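Local coordinates for protein citrate synthase (Pyrobaculum aerophilum, PDB 2IBP) that probably catalyses the condensation of oxaloacetate with acetyl-CoA and water to give citrate and CoA, a step of the tricarboxylic acid cycle, at residues I45-R49 with G50-E54; I53-L56 with A57-T61; V257-Y260 with L261-G264. All blocks are in the same frame, centred on the assembly; numbering follows the deposited sequence. Where two conformers were deposited one is given.

Contact 1 of 3, residues I45-R49 with G50-E54; sequences ILWYR and GYRIE
At chi1 -163° Ile53 carries CG1 on the far side from its backbone N, which lays CD1 obliquely against the Tyr48 ring, 3.4 Å from Tyr48 CE2; the Tyr48 hydroxyl bonds to the carbonyl of Ile209. Leu46 leans on the same isoleucine, Leu46 CB being 4.0 Å from Ile53 CG2. Trp47 and Arg52 share the other face of the sheet. Arg52 was deposited in two conformers, so its end is less certain; in the one modelled here a bend at chi3 (62°) brings the guanidinium against Ile45, where Ile45 CG1 covers one face and Ile45 CG2 lies 3.7 Å from Arg52 NE. NE also makes a weak, long ion pair to Glu54 OE1. Arg52 CG comes 3.5 Å from Trp47 NE1, the indole N-H itself being bonded to Asp400 of the second subunit. Between the strands, Tyr48 and Tyr51 exchange two backbone hydrogen bonds, and Ile53 N donates to Leu46 O at 2.9 Å. Arg49 and Gly50 make the corner with positive phi, where a CB on Gly50 would clash with Arg49 O. This is a tight beta hairpin with a type I' turn, its second strand passing directly into helix 53-59 with Arg52 at the N-cap.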
loop_
_atom_site.group_PDB
_atom_site.type_symbol
_atom_site.label_atom_id
_atom_site.label_comp_id
_atom_site.label_asym_id
_atom_site.label_seq_id
_atom_site.Cartn_x
_atom_site.Cartn_y
_atom_site.Cartn_z
ATOM N N ILE A 45 -17.313 -3.437 -23.779
ATOM C CA ILE A 45 -16.759 -2.166 -24.220
ATOM C C ILE A 45 -15.957 -1.555 -23.076
ATOM O O ILE A 45 -16.365 -1.603 -21.909
ATOM C CB ILE A 45 -17.881 -1.169 -24.599
ATOM C CG1 ILE A 45 -18.805 -1.767 -25.662
ATOM C CG2 ILE A 45 -17.285 0.129 -25.114
ATOM C CD1 ILE A 45 -20.057 -0.936 -25.904
ATOM N N LEU A 46 -14.814 -0.985 -23.428
ATOM C CA LEU A 46 -13.949 -0.310 -22.479
ATOM C C LEU A 46 -13.672 1.075 -23.032
ATOM O O LEU A 46 -13.374 1.211 -24.222
ATOM C CB LEU A 46 -12.624 -1.063 -22.356
ATOM C CG LEU A 46 -11.507 -0.396 -21.560
ATOM C CD1 LEU A 46 -11.906 -0.105 -20.085
ATOM C CD2 LEU A 46 -10.254 -1.241 -21.620
ATOM N N TRP A 47 -13.819 2.092 -22.188
ATOM C CA TRP A 47 -13.480 3.470 -22.574
ATOM C C TRP A 47 -12.410 4.038 -21.660
ATOM O O TRP A 47 -12.419 3.776 -20.458
ATOM C CB TRP A 47 -14.670 4.422 -22.427
ATOM C CG TRP A 47 -15.859 4.185 -23.304
ATOM C CD1 TRP A 47 -16.151 4.819 -24.482
ATOM C CD2 TRP A 47 -16.975 3.350 -23.015
ATOM N NE1 TRP A 47 -17.351 4.376 -24.970
ATOM C CE2 TRP A 47 -17.895 3.496 -24.072
ATOM C CE3 TRP A 47 -17.279 2.464 -21.975
ATOM C CZ2 TRP A 47 -19.117 2.811 -24.103
ATOM C CZ3 TRP A 47 -18.499 1.803 -21.999
ATOM C CH2 TRP A 47 -19.391 1.964 -23.069
ATOM N N TYR A 48 -11.520 4.850 -22.232
ATOM C CA TYR A 48 -10.595 5.660 -21.454
ATOM C C TYR A 48 -10.974 7.115 -21.723
ATOM O O TYR A 48 -10.901 7.573 -22.865
ATOM C CB TYR A 48 -9.149 5.511 -21.884
ATOM C CG TYR A 48 -8.528 4.162 -21.704
ATOM C CD1 TYR A 48 -8.953 3.296 -20.719
ATOM C CD2 TYR A 48 -7.369 3.858 -22.369
ATOM C CE1 TYR A 48 -8.311 2.076 -20.519
ATOM C CE2 TYR A 48 -6.691 2.679 -22.132
ATOM C CZ TYR A 48 -7.169 1.801 -21.202
ATOM O OH TYR A 48 -6.524 0.606 -20.964
ATOM N N ARG A 49 -11.379 7.831 -20.688
ATOM C CA ARG A 49 -11.701 9.253 -20.831
ATOM C C ARG A 49 -12.686 9.499 -21.992
ATOM O O ARG A 49 -12.571 10.497 -22.720
ATOM C CB ARG A 49 -10.422 10.061 -21.038
ATOM C CG ARG A 49 -9.410 9.988 -19.907
ATOM C CD ARG A 49 -9.904 10.631 -18.650
ATOM N NE ARG A 49 -8.807 10.886 -17.722
ATOM C CZ ARG A 49 -8.947 11.519 -16.562
ATOM N NH1 ARG A 49 -10.150 11.911 -16.166
ATOM N NH2 ARG A 49 -7.898 11.762 -15.808
ATOM N N GLY A 50 -13.650 8.601 -22.149
ATOM C CA GLY A 50 -14.676 8.731 -23.190
ATOM C C GLY A 50 -14.381 8.086 -24.533
ATOM O O GLY A 50 -15.260 8.014 -25.377
ATOM N N TYR A 51 -13.131 7.671 -24.750
ATOM C CA TYR A 51 -12.731 7.028 -26.011
ATOM C C TYR A 51 -12.705 5.515 -25.938
ATOM O O TYR A 51 -12.126 4.949 -25.016
ATOM C CB TYR A 51 -11.345 7.513 -26.436
ATOM C CG TYR A 51 -11.293 8.978 -26.736
ATOM C CD1 TYR A 51 -11.550 9.444 -28.014
ATOM C CD2 TYR A 51 -11.028 9.904 -25.745
ATOM C CE1 TYR A 51 -11.505 10.788 -28.299
ATOM C CE2 TYR A 51 -10.980 11.253 -26.019
ATOM C CZ TYR A 51 -11.242 11.683 -27.299
ATOM O OH TYR A 51 -11.207 13.024 -27.606
ATOM N N ARG A 52 -13.308 4.840 -26.917
ATOM C CA ARG A 52 -13.301 3.382 -26.936
ATOM C C ARG A 52 -11.891 2.844 -27.116
ATOM O O ARG A 52 -11.095 3.387 -27.891
ATOM C CB ARG A 52 -14.206 2.846 -28.046
ATOM C CG ARG A 52 -15.676 3.084 -27.786
ATOM C CD ARG A 52 -16.563 2.335 -28.762
ATOM N NE ARG A 52 -16.389 0.889 -28.661
ATOM C CZ ARG A 52 -17.089 0.002 -29.362
ATOM N NH1 ARG A 52 -16.840 -1.289 -29.220
ATOM N NH2 ARG A 52 -18.022 0.406 -30.215
ATOM N N ILE A 53 -11.587 1.768 -26.398
ATOM C CA ILE A 53 -10.273 1.164 -26.484
ATOM C C ILE A 53 -9.916 0.738 -27.903
ATOM O O ILE A 53 -8.745 0.844 -28.290
ATOM C CB ILE A 53 -10.109 -0.029 -25.509
ATOM C CG1 ILE A 53 -8.631 -0.373 -25.318
ATOM C CG2 ILE A 53 -10.925 -1.238 -25.982
ATOM C CD1 ILE A 53 -7.836 0.718 -24.652
ATOM N N GLU A 54 -10.889 0.258 -28.676
ATOM C CA GLU A 54 -10.603 -0.127 -30.072
ATOM C C GLU A 54 -10.003 1.042 -30.853
ATOM O O GLU A 54 -9.053 0.872 -31.624
ATOM C CB GLU A 54 -11.862 -0.589 -30.813
ATOM C CG GLU A 54 -12.411 -1.900 -30.362
ATOM C CD GLU A 54 -13.225 -1.802 -29.095
ATOM O OE1 GLU A 54 -13.530 -0.664 -28.634
ATOM O OE2 GLU A 54 -13.608 -2.880 -28.597
#

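Contact 2 of 3, residues I53-L56 with A57-T61; sequences IEEL and ARLST
Ala57 N, Arg58 N, Leu59 N and Ser60 N each reach back four residues, to the carbonyl oxygens of Ile53, Glu54, Glu55 and Leu56, in regular alpha-helical bonds. On this scaffold Glu55 and Arg58 stand side by side and point the same way. Arg58 runs extended to CD, then folds at chi3 (-58°), which turns the guanidinium back toward the preceding turn; Glu55 curls to meet it, bent at chi2 (-62°). Arg58 NH1 faces both carboxylate oxygens, Glu55 OE1 and OE2 each at 3.1 Å, and the salt bridge is the one to OE1. The carboxylate carbon accordingly lies at the edge of the guanidinium, in its plane, although the two flat groups are 58° apart. Water 1 donates to Glu55 OE1 at 2.6 Å and weakly accepts from Arg58 NH1, closing a small triangle. Over one face of the guanidinium, offset toward its rim, sits the carbonyl oxygen of Glu54. Leu59 runs alongside Glu55, Leu59 CD1 4.0 Å from Glu55 OE1. Putting an alanine at Glu55 removes the carboxylate, and the Arg58 guanidinium, without that charge to meet, is likely to turn more freely and water 1 to lose its acceptor. Ser60 presses CB onto Leu56 O at 3.1 Å while its hydroxyl bonds Glu64. Ser60 leaves the helix and Thr61 caps the N of Glu64, so the arrangement is the junction at which helix 53-59 ends and helix 62-71 starts, in a fold built largely of helices.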
loop_
_atom_site.group_PDB
_atom_site.type_symbol
_atom_site.label_atom_id
_atom_site.label_comp_id
_atom_site.label_asym_id
_atom_site.label_seq_id
_atom_site.Cartn_x
_atom_site.Cartn_y
_atom_site.Cartn_z
ATOM N N ILE A 53 -11.587 1.768 -26.398
ATOM C CA ILE A 53 -10.273 1.164 -26.484
ATOM C C ILE A 53 -9.916 0.738 -27.903
ATOM O O ILE A 53 -8.745 0.844 -28.290
ATOM C CB ILE A 53 -10.109 -0.029 -25.509
ATOM C CG1 ILE A 53 -8.631 -0.373 -25.318
ATOM C CG2 ILE A 53 -10.925 -1.238 -25.982
ATOM C CD1 ILE A 53 -7.836 0.718 -24.652
ATOM N N GLU A 54 -10.889 0.258 -28.676
ATOM C CA GLU A 54 -10.603 -0.127 -30.072
ATOM C C GLU A 54 -10.003 1.042 -30.853
ATOM O O GLU A 54 -9.053 0.872 -31.624
ATOM C CB GLU A 54 -11.862 -0.589 -30.813
ATOM C CG GLU A 54 -12.411 -1.900 -30.362
ATOM C CD GLU A 54 -13.225 -1.802 -29.095
ATOM O OE1 GLU A 54 -13.530 -0.664 -28.634
ATOM O OE2 GLU A 54 -13.608 -2.880 -28.597
ATOM N N GLU A 55 -10.582 2.228 -30.682
ATOM C CA GLU A 55 -10.116 3.410 -31.404
ATOM C C GLU A 55 -8.708 3.798 -30.967
ATOM O O GLU A 55 -7.865 4.152 -31.781
ATOM C CB GLU A 55 -11.072 4.578 -31.175
ATOM C CG GLU A 55 -12.478 4.323 -31.668
ATOM C CD GLU A 55 -12.537 4.090 -33.165
ATOM O OE1 GLU A 55 -11.649 4.598 -33.888
ATOM O OE2 GLU A 55 -13.484 3.410 -33.617
ATOM N N LEU A 56 -8.453 3.744 -29.657
ATOM C CA LEU A 56 -7.145 4.084 -29.141
ATOM C C LEU A 56 -6.094 3.064 -29.558
ATOM O O LEU A 56 -4.987 3.434 -29.945
ATOM C CB LEU A 56 -7.187 4.203 -27.628
ATOM C CG LEU A 56 -8.118 5.291 -27.093
ATOM C CD1 LEU A 56 -8.189 5.268 -25.545
ATOM C CD2 LEU A 56 -7.671 6.679 -27.597
ATOM N N ALA A 57 -6.439 1.782 -29.499
ATOM C CA ALA A 57 -5.499 0.754 -29.931
ATOM C C ALA A 57 -5.181 0.893 -31.422
ATOM O O ALA A 57 -4.037 0.716 -31.845
ATOM C CB ALA A 57 -6.052 -0.611 -29.652
ATOM N N ARG A 58 -6.183 1.281 -32.201
ATOM C CA ARG A 58 -6.000 1.426 -33.641
ATOM C C ARG A 58 -5.203 2.682 -34.012
ATOM O O ARG A 58 -4.279 2.626 -34.828
ATOM C CB ARG A 58 -7.382 1.476 -34.306
ATOM C CG ARG A 58 -7.358 1.650 -35.802
ATOM C CD ARG A 58 -8.770 1.749 -36.380
ATOM N NE ARG A 58 -9.586 0.572 -36.066
ATOM C CZ ARG A 58 -10.647 0.560 -35.259
ATOM N NH1 ARG A 58 -11.116 1.682 -34.732
ATOM N NH2 ARG A 58 -11.294 -0.577 -35.037
ATOM N N LEU A 59 -5.509 3.797 -33.358
ATOM C CA LEU A 59 -4.975 5.085 -33.801
ATOM C C LEU A 59 -3.977 5.778 -32.897
ATOM O O LEU A 59 -3.327 6.750 -33.309
ATOM C CB LEU A 59 -6.153 6.027 -34.063
ATOM C CG LEU A 59 -7.195 5.562 -35.075
ATOM C CD1 LEU A 59 -8.348 6.545 -35.126
ATOM C CD2 LEU A 59 -6.556 5.388 -36.447
ATOM N N SER A 60 -3.769 5.239 -31.702
ATOM C CA SER A 60 -2.931 5.927 -30.765
ATOM C C SER A 60 -1.662 5.144 -30.413
ATOM O O SER A 60 -1.303 4.159 -31.065
ATOM C CB SER A 60 -3.775 6.298 -29.547
ATOM O OG SER A 60 -3.142 7.255 -28.737
ATOM N N THR A 61 -0.955 5.651 -29.420
ATOM C CA THR A 61 0.289 5.091 -28.921
ATOM C C THR A 61 0.229 5.193 -27.393
ATOM O O THR A 61 -0.594 5.940 -26.849
ATOM C CB THR A 61 1.481 5.946 -29.365
ATOM O OG1 THR A 61 1.316 7.300 -28.890
ATOM C CG2 THR A 61 1.594 5.962 -30.893
HETATM O O HOH W 1 -11.490 4.210 -36.404
#

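Contact 3 of 3, residues V257-Y260 with L261-G264; sequences VRNY and LEIG
Val257 and Leu261 lie side by side, one turn apart on the helix and pointing the same way, with Val257 CG1 4.2 Å from Leu261 CD1. Leu261 sets CG beside its own N (chi1 -71°), and this tucks Leu261 CG down to 3.4 Å from Val257 O, the very oxygen that accepts the N-H of Leu261. Ile263 repeats the pattern two residues on, on another side of the helix: its CG1 also stands next to the backbone N and comes within 3.1 Å of Asn259 O, which is bonded to Ile263 N. Ile263 lies close beside this carbonyl, which still takes a water as well as its helical N-H.

Asn259 and Glu262, by contrast, meet through water rather than directly. Glu262 reaches out with an extended chain, yet its OE1 stays 4.4 Å from Asn259 OD1. Two waters fill in. Water 2 donates to Glu262 OE1 and to Asn259 O; water 3 donates to Asn259 OD1 at 2.6 Å and, weakly, to the same Glu262 OE1. One carboxylate oxygen therefore ties both waters to the asparagine. Arg258 points away from the following turn and pairs with Glu254.

The helix finishes with a nearly straight bond (174°) from Gly264 N to Tyr260 O, at 3.0 Å, and Gly264 then turns off with positive phi, which favours glycine. Tyr260 is buried, and its hydroxyl bonds to the carbonyl of Phe347. The Val257, Tyr260 and Leu261 side of the helix packs on two others: Tyr260 and Leu261 on helix 319-332, all three on helix 349-356, with Tyr360 also touching Val257 and Leu261.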
loop_
_atom_site.group_PDB
_atom_site.type_symbol
_atom_site.label_atom_id
_atom_site.label_comp_id
_atom_site.label_asym_id
_atom_site.label_seq_id
_atom_site.Cartn_x
_atom_site.Cartn_y
_atom_site.Cartn_z
ATOM N N VAL A 257 0.001 -19.471 -20.446
ATOM C CA VAL A 257 1.120 -19.931 -21.276
ATOM C C VAL A 257 1.715 -21.243 -20.781
ATOM O O VAL A 257 1.918 -22.162 -21.566
ATOM C CB VAL A 257 2.203 -18.851 -21.447
ATOM C CG1 VAL A 257 3.486 -19.442 -22.028
ATOM C CG2 VAL A 257 1.666 -17.733 -22.333
ATOM N N ARG A 258 1.985 -21.342 -19.485
ATOM C CA ARG A 258 2.481 -22.601 -18.937
ATOM C C ARG A 258 1.503 -23.739 -19.241
ATOM O O ARG A 258 1.919 -24.850 -19.503
ATOM C CB ARG A 258 2.669 -22.496 -17.430
ATOM C CG ARG A 258 3.789 -21.577 -17.018
ATOM C CD ARG A 258 3.930 -21.594 -15.521
ATOM N NE ARG A 258 5.021 -20.761 -15.053
ATOM C CZ ARG A 258 6.284 -21.158 -14.949
ATOM N NH1 ARG A 258 6.646 -22.369 -15.357
ATOM N NH2 ARG A 258 7.194 -20.331 -14.451
ATOM N N ASN A 259 0.204 -23.464 -19.151
ATOM C CA ASN A 259 -0.810 -24.463 -19.453
ATOM C C ASN A 259 -0.775 -24.868 -20.906
ATOM O O ASN A 259 -0.920 -26.057 -21.222
ATOM C CB ASN A 259 -2.208 -23.975 -19.105
ATOM C CG ASN A 259 -2.470 -23.965 -17.613
ATOM O OD1 ASN A 259 -1.674 -24.477 -16.822
ATOM N ND2 ASN A 259 -3.643 -23.473 -17.232
ATOM N N TYR A 260 -0.641 -23.894 -21.807
ATOM C CA TYR A 260 -0.580 -24.217 -23.228
ATOM C C TYR A 260 0.639 -25.097 -23.483
ATOM O O TYR A 260 0.563 -26.038 -24.266
ATOM C CB TYR A 260 -0.530 -22.972 -24.133
ATOM C CG TYR A 260 -1.691 -22.015 -23.962
ATOM C CD1 TYR A 260 -2.993 -22.480 -23.831
ATOM C CD2 TYR A 260 -1.497 -20.632 -24.058
ATOM C CE1 TYR A 260 -4.070 -21.596 -23.713
ATOM C CE2 TYR A 260 -2.563 -19.745 -23.919
ATOM C CZ TYR A 260 -3.837 -20.234 -23.747
ATOM O OH TYR A 260 -4.899 -19.372 -23.588
ATOM N N LEU A 261 1.755 -24.793 -22.825
ATOM C CA LEU A 261 2.964 -25.599 -23.003
ATOM C C LEU A 261 2.732 -27.034 -22.550
ATOM O O LEU A 261 3.200 -27.980 -23.192
ATOM C CB LEU A 261 4.146 -24.991 -22.254
ATOM C CG LEU A 261 4.684 -23.697 -22.865
ATOM C CD1 LEU A 261 5.650 -23.023 -21.894
ATOM C CD2 LEU A 261 5.344 -23.941 -24.237
ATOM N N GLU A 262 2.021 -27.200 -21.444
ATOM C CA GLU A 262 1.741 -28.537 -20.903
ATOM C C GLU A 262 0.782 -29.299 -21.812
ATOM O O GLU A 262 0.992 -30.478 -22.103
ATOM C CB GLU A 262 1.154 -28.430 -19.501
ATOM C CG GLU A 262 0.934 -29.774 -18.817
ATOM C CD GLU A 262 0.418 -29.628 -17.394
ATOM O OE1 GLU A 262 0.068 -28.493 -16.994
ATOM O OE2 GLU A 262 0.365 -30.649 -16.672
ATOM N N ILE A 263 -0.231 -28.601 -22.315
ATOM C CA ILE A 263 -1.224 -29.190 -23.216
ATOM C C ILE A 263 -0.510 -29.740 -24.456
ATOM O O ILE A 263 -0.729 -30.891 -24.861
ATOM C CB ILE A 263 -2.302 -28.159 -23.581
ATOM C CG1 ILE A 263 -3.162 -27.879 -22.354
ATOM C CG2 ILE A 263 -3.191 -28.672 -24.741
ATOM C CD1 ILE A 263 -4.082 -26.678 -22.504
ATOM N N GLY A 264 0.355 -28.921 -25.040
ATOM C CA GLY A 264 1.224 -29.333 -26.138
ATOM C C GLY A 264 0.612 -29.537 -27.504
ATOM O O GLY A 264 1.236 -29.233 -28.517
HETATM O O HOH W 2 -2.208 -27.839 -18.904
HETATM O O HOH W 3 0.725 -25.329 -16.244
#

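In the fold
Contacts 1 and 2 are one continuous run of chain. The hairpin of 45-48 and 51-52 passes into helix 53-59, both contacts share Ile53 and Glu54, and their centres are about 9 Å apart. They also touch, with Leu56 wedged against Tyr48 and Tyr51, and both reach the second subunit. Contact 3 comes some 200 residues later, at the end of helix 252-263. Its centre is about 32 Å from that of contact 1 and about 31 Å from that of contact 2, with no touch to either. Contacts 1 and 2 thus form one corner at the dimer interface, while contact 3, which no other chain touches, stands in a separate helical region.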